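Local coordinates for oligopeptide ABC transporter, periplasmic oligopeptide-binding protein, putative (Thermotoga maritima MSB8, PDB 5IPW) that probably binds oligopeptides in the periplasm as the solute-binding protein of an ABC transporter that takes up peptides, at residues T238-K243 / E256-W262; P191-L195 / N233-P237; D349-V355 / L433-R437. One frame throughout, in Å; residues are numbered along the deposited sequence.

Contact 1 of 3, residues T238-K243 / E256-W262; sequences TLSPWK and ERNPYFW
Lys243 and Glu256 pair through both backbone bonds of an antiparallel hydrogen-bonded pair. Lys243 N gives its hydrogen to Glu256 O at 2.8 Å. Glu256 N returns one to Lys243 O. Their side chains run side by side on one face of the sheet, with CE of the lysine against OE2 of the glutamate. The two charges are near but do not form a salt bridge. Glu256 OE1 is taken by the hydroxyl of Tyr276.

Trp242 faces Arg257 as a non-hydrogen-bonded pair, and their side chains diverge. The indole brings its CD1 edge to Arg257 N at 3.6 Å, while its NE1 is satisfied by Ile274 O. Arg257 reaches Asp275 in a salt bridge.

These residues belong to the beta hairpin of strands 242-244 and 252-257. The chain ahead of the first strand is then bound by the loop that follows the second. Pro241 O accepts Asn258 N at 2.9 Å, nearly straight at the hydrogen (172°). With its CG anti to the backbone N (chi1 173°), Asn258 turns its amide across to the 238-243 segment. Its ND2 donates to Ser240 O at 3.0 Å, and that oxygen lies in the amide plane. Asn258 OD1 accepts Tyr260 N at 2.8 Å in an Asx turn, the donor coming from above the carbonyl plane, 50° out of it.

Thr238 OG1 takes Ser240 N in an ST turn, and Ser240 OG bonds to Ile80 O. Leu239 O lies at the edge of the Phe261 ring, in its plane. It receives Trp262 NE1 at 3.0 Å, in the carbonyl plane and on a lone pair. Over one face of Phe261 sits Pro241, whose CB makes a CH-pi contact 3.9 Å from the ring centroid.

Contact 2 of 3, residues P191-L195 / N233-P237; sequences PAHYL and NTELP
Tyr194 lies with one ring face over the 233-237 loop. At chi1 176° the ring swings out opposite the backbone N, over Pro237. CB touches CG and CD of that proline. CG of the tyrosine is 3.5 Å from Pro237 CD, which makes a CH-pi contact over the face. Tyr194 CD2 meets Leu236 CD1 at 3.9 Å. Farther out, CE1 lies near Glu235 O, which sits above the same face toward the rim.

At the tip, the Tyr194 OH accepts Asn233 ND2 at 3.0 Å. The bond is almost straight (172°), and the hydroxyl oxygen lies in the plane of the amide. Asn233 ND2 also donates to Lys227 O. Its OD1 accepts Glu235 N in an Asx turn, from above the carbonyl plane, and a hydrogen from a water.

Pro191 at the N-cap sets its CB 4.0 Å from Pro237 CB and its CG near Leu236 CD1. The short helix 192-195 thus rests on the loop leading to strand 242-244. Helix 129-140 packs on Ala192 and Leu195, and helix 220-227 touches Tyr194 and Leu195.

Contact 3 of 3, residues D349-V355 / L433-R437; sequences DEVLRKV and LPDGR
Val351, in the first turn of a helix, faces Leu433 of a type I beta turn, with CA atoms 7.4 Å apart. The turn runs from Leu433 to Gly436 and is closed by Gly436 N to Leu433 O. Leu433 N also bonds to Arg437 O. Asp349 is the N-cap of the helix. Its OD1 accepts Val351 N at 2.9 Å, with a weak second bond from Leu352 N.

The same carboxylate takes a salt bridge from Arg437. The guanidinium comes end-on, nearly coplanar with the carboxylate (12°). Arg437 NH2 lies 2.6 Å from Asp349 OD2, and Arg437 NH1 lies 2.9 Å from the same oxygen, on its syn lone pair. NH1 has a weak further bond to Asp349 OD1. Along the adjoining NE-NH1 edge the guanidinium grips Asp435 side-on, so NH1 serves both acids. Arg437 NH1 meets Asp435 OD2 at 3.1 Å, and NE also reaches that carboxylate. Asp435 OD1 accepts Arg437 N in an Asx turn. The two carboxylates lie at the guanidinium's edges, near its plane, and fix how it is turned; their charges probably balance its own. A methionine in place of Arg437 would probably leave the two aspartates without the cation between them, with only the apolar packing still joining helix and turn.

Beside this network the contact is apolar. Val351 CG1 packs on Leu433 CB at 3.9 Å and on Pro434 CD. Leu433 CD2 reaches Val355 CG2 at 4.1 Å, and Leu433 CD1 lies over one face of the guanidinium. The contact fastens the start of helix 350-357 to the loop between helix 410-420 and strand 440-445.

Overall arrangement
Contacts 1 and 2 are neighbours, with centres 13 Å apart. Their segments 233-237 and 238-243 follow directly in sequence, so one run of chain is held first by helix 192-195, then by the hairpin strand 252-257 and the loop after it. Contact 3 lies on the opposite side of the chain's centre, about 65 Å from contact 1 and 66 Å from contact 2, centre to centre, and shares no element with them. Contact 1 is buried and relies on backbone bonds, an asparagine amide and aromatic packing. Contact 2 is partly buried, with prolines and a tyrosine doing most of the work. Contact 3 is also partly buried but nearer the periphery, and it adds a charged network to a small apolar patch.

Contact 1 of 3, residues T238-K243 / E256-W262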
loop_
_atom_site.group_PDB
_atom_site.type_symbol
_atom_site.label_atom_id
_atom_site.label_comp_id
_atom_site.label_asym_id
_atom_site.label_seq_id
_atom_site.Cartn_x
_atom_site.Cartn_y
_atom_site.Cartn_z
ATOM N N THR A 238 2.591 -23.518 7.970
ATOM C CA THR A 238 2.820 -22.187 7.428
ATOM C C THR A 238 4.232 -22.034 6.839
ATOM O O THR A 238 5.150 -22.789 7.185
ATOM C CB THR A 238 2.572 -21.109 8.513
ATOM O OG1 THR A 238 2.759 -19.795 7.966
ATOM C CG2 THR A 238 3.513 -21.286 9.671
ATOM N N LEU A 239 4.367 -21.050 5.948
ATOM C CA LEU A 239 5.656 -20.625 5.403
ATOM C C LEU A 239 6.171 -19.354 6.083
ATOM O O LEU A 239 7.249 -18.858 5.757
ATOM C CB LEU A 239 5.534 -20.402 3.888
ATOM C CG LEU A 239 5.238 -21.684 3.089
ATOM C CD1 LEU A 239 4.807 -21.387 1.668
ATOM C CD2 LEU A 239 6.434 -22.614 3.070
ATOM N N SER A 240 5.408 -18.832 7.038
ATOM C CA SER A 240 5.775 -17.581 7.709
ATOM C C SER A 240 6.947 -17.757 8.679
ATOM O O SER A 240 7.198 -18.859 9.168
ATOM C CB SER A 240 4.569 -17.026 8.465
ATOM O OG SER A 240 3.568 -16.601 7.571
ATOM N N PRO A 241 7.666 -16.669 8.966
ATOM C CA PRO A 241 8.750 -16.711 9.954
ATOM C C PRO A 241 8.283 -17.016 11.396
ATOM O O PRO A 241 9.070 -17.500 12.208
ATOM C CB PRO A 241 9.346 -15.309 9.873
ATOM C CG PRO A 241 8.240 -14.459 9.347
ATOM C CD PRO A 241 7.533 -15.336 8.361
ATOM N N TRP A 242 7.031 -16.715 11.721
ATOM C CA TRP A 242 6.475 -17.162 12.989
ATOM C C TRP A 242 5.092 -17.762 12.772
ATOM O O TRP A 242 4.445 -17.491 11.756
ATOM C CB TRP A 242 6.382 -16.022 14.003
ATOM C CG TRP A 242 7.642 -15.285 14.286
ATOM C CD1 TRP A 242 8.582 -15.615 15.198
ATOM C CD2 TRP A 242 8.078 -14.067 13.682
ATOM N NE1 TRP A 242 9.597 -14.686 15.197
ATOM C CE2 TRP A 242 9.303 -13.720 14.275
ATOM C CE3 TRP A 242 7.547 -13.229 12.693
ATOM C CZ2 TRP A 242 10.013 -12.578 13.915
ATOM C CZ3 TRP A 242 8.253 -12.088 12.339
ATOM C CH2 TRP A 242 9.469 -11.773 12.955
ATOM N N LYS A 243 4.668 -18.572 13.742
ATOM C CA LYS A 243 3.387 -19.297 13.715
ATOM C C LYS A 243 2.694 -19.139 15.081
ATOM O O LYS A 243 3.366 -19.081 16.114
ATOM C CB LYS A 243 3.619 -20.787 13.440
ATOM C CG LYS A 243 4.408 -21.479 14.547
ATOM C CD LYS A 243 4.715 -22.947 14.304
ATOM C CE LYS A 243 5.589 -23.477 15.443
ATOM N NZ LYS A 243 6.064 -24.877 15.247
ATOM N N GLU A 256 5.481 -18.216 17.604
ATOM C CA GLU A 256 6.768 -18.862 17.801
ATOM C C GLU A 256 7.468 -18.988 16.451
ATOM O O GLU A 256 6.828 -19.104 15.398
ATOM C CB GLU A 256 6.569 -20.242 18.432
ATOM C CG GLU A 256 7.849 -20.970 18.795
ATOM C CD GLU A 256 7.590 -22.316 19.457
ATOM O OE1 GLU A 256 8.062 -22.516 20.596
ATOM O OE2 GLU A 256 6.921 -23.174 18.846
ATOM N N ARG A 257 8.792 -18.953 16.486
ATOM C CA ARG A 257 9.576 -19.083 15.278
ATOM C C ARG A 257 9.233 -20.365 14.530
ATOM O O ARG A 257 9.036 -21.419 15.137
ATOM C CB ARG A 257 11.064 -19.052 15.597
ATOM C CG ARG A 257 11.569 -20.189 16.469
ATOM C CD ARG A 257 13.021 -19.943 16.829
ATOM N NE ARG A 257 13.710 -19.490 15.634
ATOM C CZ ARG A 257 14.429 -18.381 15.502
ATOM N NH1 ARG A 257 14.674 -17.559 16.511
ATOM N NH2 ARG A 257 14.952 -18.124 14.317
ATOM N N ASN A 258 9.135 -20.244 13.213
ATOM C CA ASN A 258 8.971 -21.386 12.328
ATOM C C ASN A 258 10.321 -22.052 12.109
ATOM O O ASN A 258 11.185 -21.486 11.431
ATOM C CB ASN A 258 8.407 -20.929 10.986
ATOM C CG ASN A 258 8.373 -22.037 9.963
ATOM O OD1 ASN A 258 8.736 -23.172 10.256
ATOM N ND2 ASN A 258 7.935 -21.712 8.750
ATOM N N PRO A 259 10.510 -23.260 12.667
ATOM C CA PRO A 259 11.832 -23.877 12.627
ATOM C C PRO A 259 12.260 -24.310 11.224
ATOM O O PRO A 259 13.426 -24.630 11.028
ATOM C CB PRO A 259 11.681 -25.086 13.550
ATOM C CG PRO A 259 10.243 -25.456 13.441
ATOM C CD PRO A 259 9.501 -24.165 13.247
ATOM N N TYR A 260 11.329 -24.303 10.269
ATOM C CA TYR A 260 11.617 -24.614 8.868
ATOM C C TYR A 260 11.668 -23.377 7.983
ATOM O O TYR A 260 11.570 -23.483 6.754
ATOM C CB TYR A 260 10.561 -25.592 8.334
ATOM C CG TYR A 260 10.695 -26.952 8.953
ATOM C CD1 TYR A 260 11.622 -27.858 8.458
ATOM C CD2 TYR A 260 9.931 -27.325 10.054
ATOM C CE1 TYR A 260 11.779 -29.110 9.021
ATOM C CE2 TYR A 260 10.081 -28.572 10.635
ATOM C CZ TYR A 260 11.016 -29.467 10.108
ATOM O OH TYR A 260 11.205 -30.726 10.648
ATOM N N PHE A 261 11.826 -22.198 8.581
ATOM C CA PHE A 261 11.878 -20.974 7.780
ATOM C C PHE A 261 13.075 -21.021 6.831
ATOM O O PHE A 261 14.151 -21.516 7.192
ATOM C CB PHE A 261 11.921 -19.708 8.639
ATOM C CG PHE A 261 11.591 -18.462 7.873
ATOM C CD1 PHE A 261 10.372 -18.337 7.232
ATOM C CD2 PHE A 261 12.507 -17.437 7.753
ATOM C CE1 PHE A 261 10.066 -17.207 6.494
ATOM C CE2 PHE A 261 12.208 -16.300 7.026
ATOM C CZ PHE A 261 10.986 -16.180 6.396
ATOM N N TRP A 262 12.873 -20.455 5.644
ATOM C CA TRP A 262 13.649 -20.790 4.441
ATOM C C TRP A 262 14.556 -19.661 3.991
ATOM O O TRP A 262 15.059 -19.695 2.873
ATOM C CB TRP A 262 12.691 -21.147 3.293
ATOM C CG TRP A 262 11.467 -20.320 3.340
ATOM C CD1 TRP A 262 10.301 -20.627 3.977
ATOM C CD2 TRP A 262 11.298 -19.015 2.796
ATOM N NE1 TRP A 262 9.410 -19.596 3.849
ATOM C CE2 TRP A 262 9.995 -18.592 3.126
ATOM C CE3 TRP A 262 12.116 -18.161 2.061
ATOM C CZ2 TRP A 262 9.490 -17.353 2.744
ATOM C CZ3 TRP A 262 11.611 -16.924 1.677
ATOM C CH2 TRP A 262 10.313 -16.531 2.024
#

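Contact 2 of 3, residues P191-L195 / N233-P237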
loop_
_atom_site.group_PDB
_atom_site.type_symbol
_atom_site.label_atom_id
_atom_site.label_comp_id
_atom_site.label_asym_id
_atom_site.label_seq_id
_atom_site.Cartn_x
_atom_site.Cartn_y
_atom_site.Cartn_z
ATOM N N PRO A 191 -1.215 -25.160 2.290
ATOM C CA PRO A 191 -0.724 -26.530 2.486
ATOM C C PRO A 191 -1.747 -27.609 2.149
ATOM O O PRO A 191 -2.521 -28.037 3.006
ATOM C CB PRO A 191 -0.368 -26.556 3.972
ATOM C CG PRO A 191 -1.297 -25.568 4.590
ATOM C CD PRO A 191 -1.492 -24.484 3.570
ATOM N N ALA A 192 -1.728 -28.052 0.898
ATOM C CA ALA A 192 -2.648 -29.077 0.420
ATOM C C ALA A 192 -2.595 -30.342 1.268
ATOM O O ALA A 192 -3.623 -30.962 1.525
ATOM C CB ALA A 192 -2.347 -29.409 -1.027
ATOM N N HIS A 193 -1.405 -30.718 1.719
ATOM C CA HIS A 193 -1.252 -31.950 2.500
ATOM C C HIS A 193 -2.064 -31.912 3.796
ATOM O O HIS A 193 -2.492 -32.957 4.295
ATOM C CB HIS A 193 0.226 -32.232 2.796
ATOM C CG HIS A 193 0.818 -31.354 3.853
ATOM N ND1 HIS A 193 1.235 -30.062 3.606
ATOM C CD2 HIS A 193 1.071 -31.587 5.164
ATOM C CE1 HIS A 193 1.713 -29.534 4.719
ATOM N NE2 HIS A 193 1.629 -30.442 5.680
ATOM N N TYR A 194 -2.265 -30.707 4.332
ATOM C CA TYR A 194 -3.072 -30.505 5.530
ATOM C C TYR A 194 -4.539 -30.234 5.211
ATOM O O TYR A 194 -5.412 -30.738 5.907
ATOM C CB TYR A 194 -2.526 -29.339 6.362
ATOM C CG TYR A 194 -3.366 -29.008 7.586
ATOM C CD1 TYR A 194 -3.340 -29.819 8.718
ATOM C CD2 TYR A 194 -4.191 -27.882 7.607
ATOM C CE1 TYR A 194 -4.112 -29.521 9.834
ATOM C CE2 TYR A 194 -4.962 -27.572 8.720
ATOM C CZ TYR A 194 -4.925 -28.394 9.827
ATOM O OH TYR A 194 -5.689 -28.084 10.922
ATOM N N LEU A 195 -4.804 -29.433 4.181
ATOM C CA LEU A 195 -6.157 -28.919 3.940
ATOM C C LEU A 195 -7.090 -29.822 3.125
ATOM O O LEU A 195 -8.314 -29.721 3.255
ATOM C CB LEU A 195 -6.086 -27.547 3.271
ATOM C CG LEU A 195 -5.639 -26.421 4.200
ATOM C CD1 LEU A 195 -5.392 -25.153 3.405
ATOM C CD2 LEU A 195 -6.664 -26.168 5.292
ATOM N N ASN A 233 -5.989 -20.964 13.773
ATOM C CA ASN A 233 -5.609 -22.377 13.738
ATOM C C ASN A 233 -4.119 -22.647 13.977
ATOM O O ASN A 233 -3.302 -22.641 13.062
ATOM C CB ASN A 233 -6.059 -23.025 12.438
ATOM C CG ASN A 233 -5.828 -24.521 12.434
ATOM O OD1 ASN A 233 -5.541 -25.111 13.475
ATOM N ND2 ASN A 233 -5.931 -25.141 11.260
ATOM N N THR A 234 -3.808 -22.908 15.237
ATOM C CA THR A 234 -2.490 -23.347 15.701
ATOM C C THR A 234 -1.926 -24.573 14.952
ATOM O O THR A 234 -0.714 -24.826 14.973
ATOM C CB THR A 234 -2.578 -23.594 17.233
ATOM O OG1 THR A 234 -2.224 -22.382 17.912
ATOM C CG2 THR A 234 -1.690 -24.736 17.726
ATOM N N GLU A 235 -2.796 -25.340 14.303
ATOM C CA GLU A 235 -2.368 -26.554 13.624
ATOM C C GLU A 235 -2.042 -26.343 12.155
ATOM O O GLU A 235 -1.530 -27.245 11.511
ATOM C CB GLU A 235 -3.435 -27.643 13.774
ATOM C CG GLU A 235 -3.553 -28.179 15.188
ATOM C CD GLU A 235 -2.360 -29.015 15.600
ATOM O OE1 GLU A 235 -1.891 -29.831 14.783
ATOM O OE2 GLU A 235 -1.898 -28.874 16.749
ATOM N N LEU A 236 -2.322 -25.154 11.637
ATOM C CA LEU A 236 -2.132 -24.859 10.219
ATOM C C LEU A 236 -0.641 -24.724 9.846
ATOM O O LEU A 236 0.034 -23.819 10.324
ATOM C CB LEU A 236 -2.872 -23.569 9.879
ATOM C CG LEU A 236 -2.783 -23.081 8.442
ATOM C CD1 LEU A 236 -3.427 -24.102 7.529
ATOM C CD2 LEU A 236 -3.450 -21.722 8.275
ATOM N N PRO A 237 -0.121 -25.619 8.989
ATOM C CA PRO A 237 1.258 -25.447 8.532
ATOM C C PRO A 237 1.431 -24.135 7.806
ATOM O O PRO A 237 0.516 -23.700 7.101
ATOM C CB PRO A 237 1.455 -26.607 7.552
ATOM C CG PRO A 237 0.489 -27.639 8.007
ATOM C CD PRO A 237 -0.710 -26.861 8.463
HETATM O O HOH W 1 -7.009 -27.492 14.055
#

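Contact 3 of 3, residues D349-V355 / L433-R437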
loop_
_atom_site.group_PDB
_atom_site.type_symbol
_atom_site.label_atom_id
_atom_site.label_comp_id
_atom_site.label_asym_id
_atom_site.label_seq_id
_atom_site.Cartn_x
_atom_site.Cartn_y
_atom_site.Cartn_z
ATOM N N ASP A 349 -22.208 26.018 -15.689
ATOM C CA ASP A 349 -21.909 27.417 -15.996
ATOM C C ASP A 349 -20.709 27.579 -16.949
ATOM O O ASP A 349 -19.558 27.447 -16.554
ATOM C CB ASP A 349 -21.669 28.180 -14.688
ATOM C CG ASP A 349 -21.422 29.661 -14.901
ATOM O OD1 ASP A 349 -21.083 30.067 -16.035
ATOM O OD2 ASP A 349 -21.561 30.425 -13.921
ATOM N N GLU A 350 -21.007 27.916 -18.198
ATOM C CA GLU A 350 -20.009 28.015 -19.262
ATOM C C GLU A 350 -18.917 29.061 -18.999
ATOM O O GLU A 350 -17.793 28.934 -19.488
ATOM C CB GLU A 350 -20.725 28.342 -20.574
ATOM C CG GLU A 350 -20.014 27.854 -21.825
ATOM C CD GLU A 350 -20.992 27.423 -22.908
ATOM O OE1 GLU A 350 -22.007 28.127 -23.117
ATOM O OE2 GLU A 350 -20.750 26.374 -23.544
ATOM N N VAL A 351 -19.252 30.093 -18.235
ATOM C CA VAL A 351 -18.317 31.176 -17.944
ATOM C C VAL A 351 -17.254 30.695 -16.962
ATOM O O VAL A 351 -16.059 30.836 -17.222
ATOM C CB VAL A 351 -19.045 32.422 -17.381
ATOM C CG1 VAL A 351 -18.063 33.536 -17.050
ATOM C CG2 VAL A 351 -20.081 32.928 -18.372
ATOM N N LEU A 352 -17.696 30.140 -15.835
ATOM C CA LEU A 352 -16.788 29.520 -14.861
ATOM C C LEU A 352 -15.982 28.366 -15.467
ATOM O O LEU A 352 -14.787 28.243 -15.222
ATOM C CB LEU A 352 -17.555 29.015 -13.636
ATOM C CG LEU A 352 -17.868 30.025 -12.532
ATOM C CD1 LEU A 352 -18.830 29.410 -11.524
ATOM C CD2 LEU A 352 -16.600 30.475 -11.833
ATOM N N ARG A 353 -16.628 27.519 -16.258
ATOM C CA ARG A 353 -15.907 26.435 -16.911
ATOM C C ARG A 353 -14.661 26.974 -17.604
ATOM O O ARG A 353 -13.576 26.436 -17.418
ATOM C CB ARG A 353 -16.784 25.700 -17.925
ATOM C CG ARG A 353 -16.134 24.437 -18.469
ATOM C CD ARG A 353 -16.852 23.920 -19.696
ATOM N NE ARG A 353 -18.249 23.640 -19.390
ATOM C CZ ARG A 353 -19.271 23.800 -20.228
ATOM N NH1 ARG A 353 -19.089 24.253 -21.468
ATOM N NH2 ARG A 353 -20.500 23.503 -19.818
ATOM N N LYS A 354 -14.834 28.035 -18.397
ATOM C CA LYS A 354 -13.737 28.665 -19.150
ATOM C C LYS A 354 -12.593 29.120 -18.249
ATOM O O LYS A 354 -11.435 28.778 -18.489
ATOM C CB LYS A 354 -14.253 29.860 -19.961
ATOM C CG LYS A 354 -14.822 29.495 -21.327
ATOM C CD LYS A 354 -13.757 29.485 -22.424
ATOM C CE LYS A 354 -13.618 30.835 -23.120
ATOM N NZ LYS A 354 -13.108 31.909 -22.222
ATOM N N VAL A 355 -12.927 29.889 -17.216
ATOM C CA VAL A 355 -11.949 30.319 -16.215
ATOM C C VAL A 355 -11.236 29.120 -15.576
ATOM O O VAL A 355 -10.012 29.135 -15.416
ATOM C CB VAL A 355 -12.625 31.160 -15.113
ATOM C CG1 VAL A 355 -11.714 31.340 -13.900
ATOM C CG2 VAL A 355 -13.050 32.514 -15.673
ATOM N N LEU A 433 -15.777 38.231 -13.471
ATOM C CA LEU A 433 -15.818 37.356 -14.640
ATOM C C LEU A 433 -16.100 38.203 -15.887
ATOM O O LEU A 433 -16.536 39.346 -15.762
ATOM C CB LEU A 433 -16.910 36.290 -14.466
ATOM C CG LEU A 433 -16.882 35.425 -13.202
ATOM C CD1 LEU A 433 -18.125 34.555 -13.129
ATOM C CD2 LEU A 433 -15.631 34.563 -13.154
ATOM N N PRO A 434 -15.880 37.640 -17.094
ATOM C CA PRO A 434 -16.196 38.347 -18.344
ATOM C C PRO A 434 -17.622 38.898 -18.468
ATOM O O PRO A 434 -17.857 39.758 -19.315
ATOM C CB PRO A 434 -15.970 37.283 -19.419
ATOM C CG PRO A 434 -14.934 36.390 -18.841
ATOM C CD PRO A 434 -15.200 36.358 -17.357
ATOM N N ASP A 435 -18.564 38.405 -17.662
ATOM C CA ASP A 435 -19.932 38.932 -17.683
ATOM C C ASP A 435 -20.214 39.910 -16.531
ATOM O O ASP A 435 -21.370 40.251 -16.263
ATOM C CB ASP A 435 -20.967 37.790 -17.718
ATOM C CG ASP A 435 -20.949 36.908 -16.466
ATOM O OD1 ASP A 435 -20.348 37.288 -15.434
ATOM O OD2 ASP A 435 -21.558 35.820 -16.524
ATOM N N GLY A 436 -19.168 40.363 -15.851
ATOM C CA GLY A 436 -19.338 41.318 -14.768
ATOM C C GLY A 436 -19.755 40.720 -13.439
ATOM O O GLY A 436 -19.914 41.451 -12.455
ATOM N N ARG A 437 -19.928 39.397 -13.383
ATOM C CA ARG A 437 -20.240 38.743 -12.109
ATOM C C ARG A 437 -19.021 38.786 -11.210
ATOM O O ARG A 437 -17.891 38.672 -11.703
ATOM C CB ARG A 437 -20.646 37.279 -12.291
ATOM C CG ARG A 437 -22.143 37.015 -12.237
ATOM C CD ARG A 437 -22.410 35.517 -12.260
ATOM N NE ARG A 437 -21.931 34.898 -13.498
ATOM C CZ ARG A 437 -21.776 33.588 -13.696
ATOM N NH1 ARG A 437 -21.335 33.147 -14.877
ATOM N NH2 ARG A 437 -22.057 32.712 -12.731
#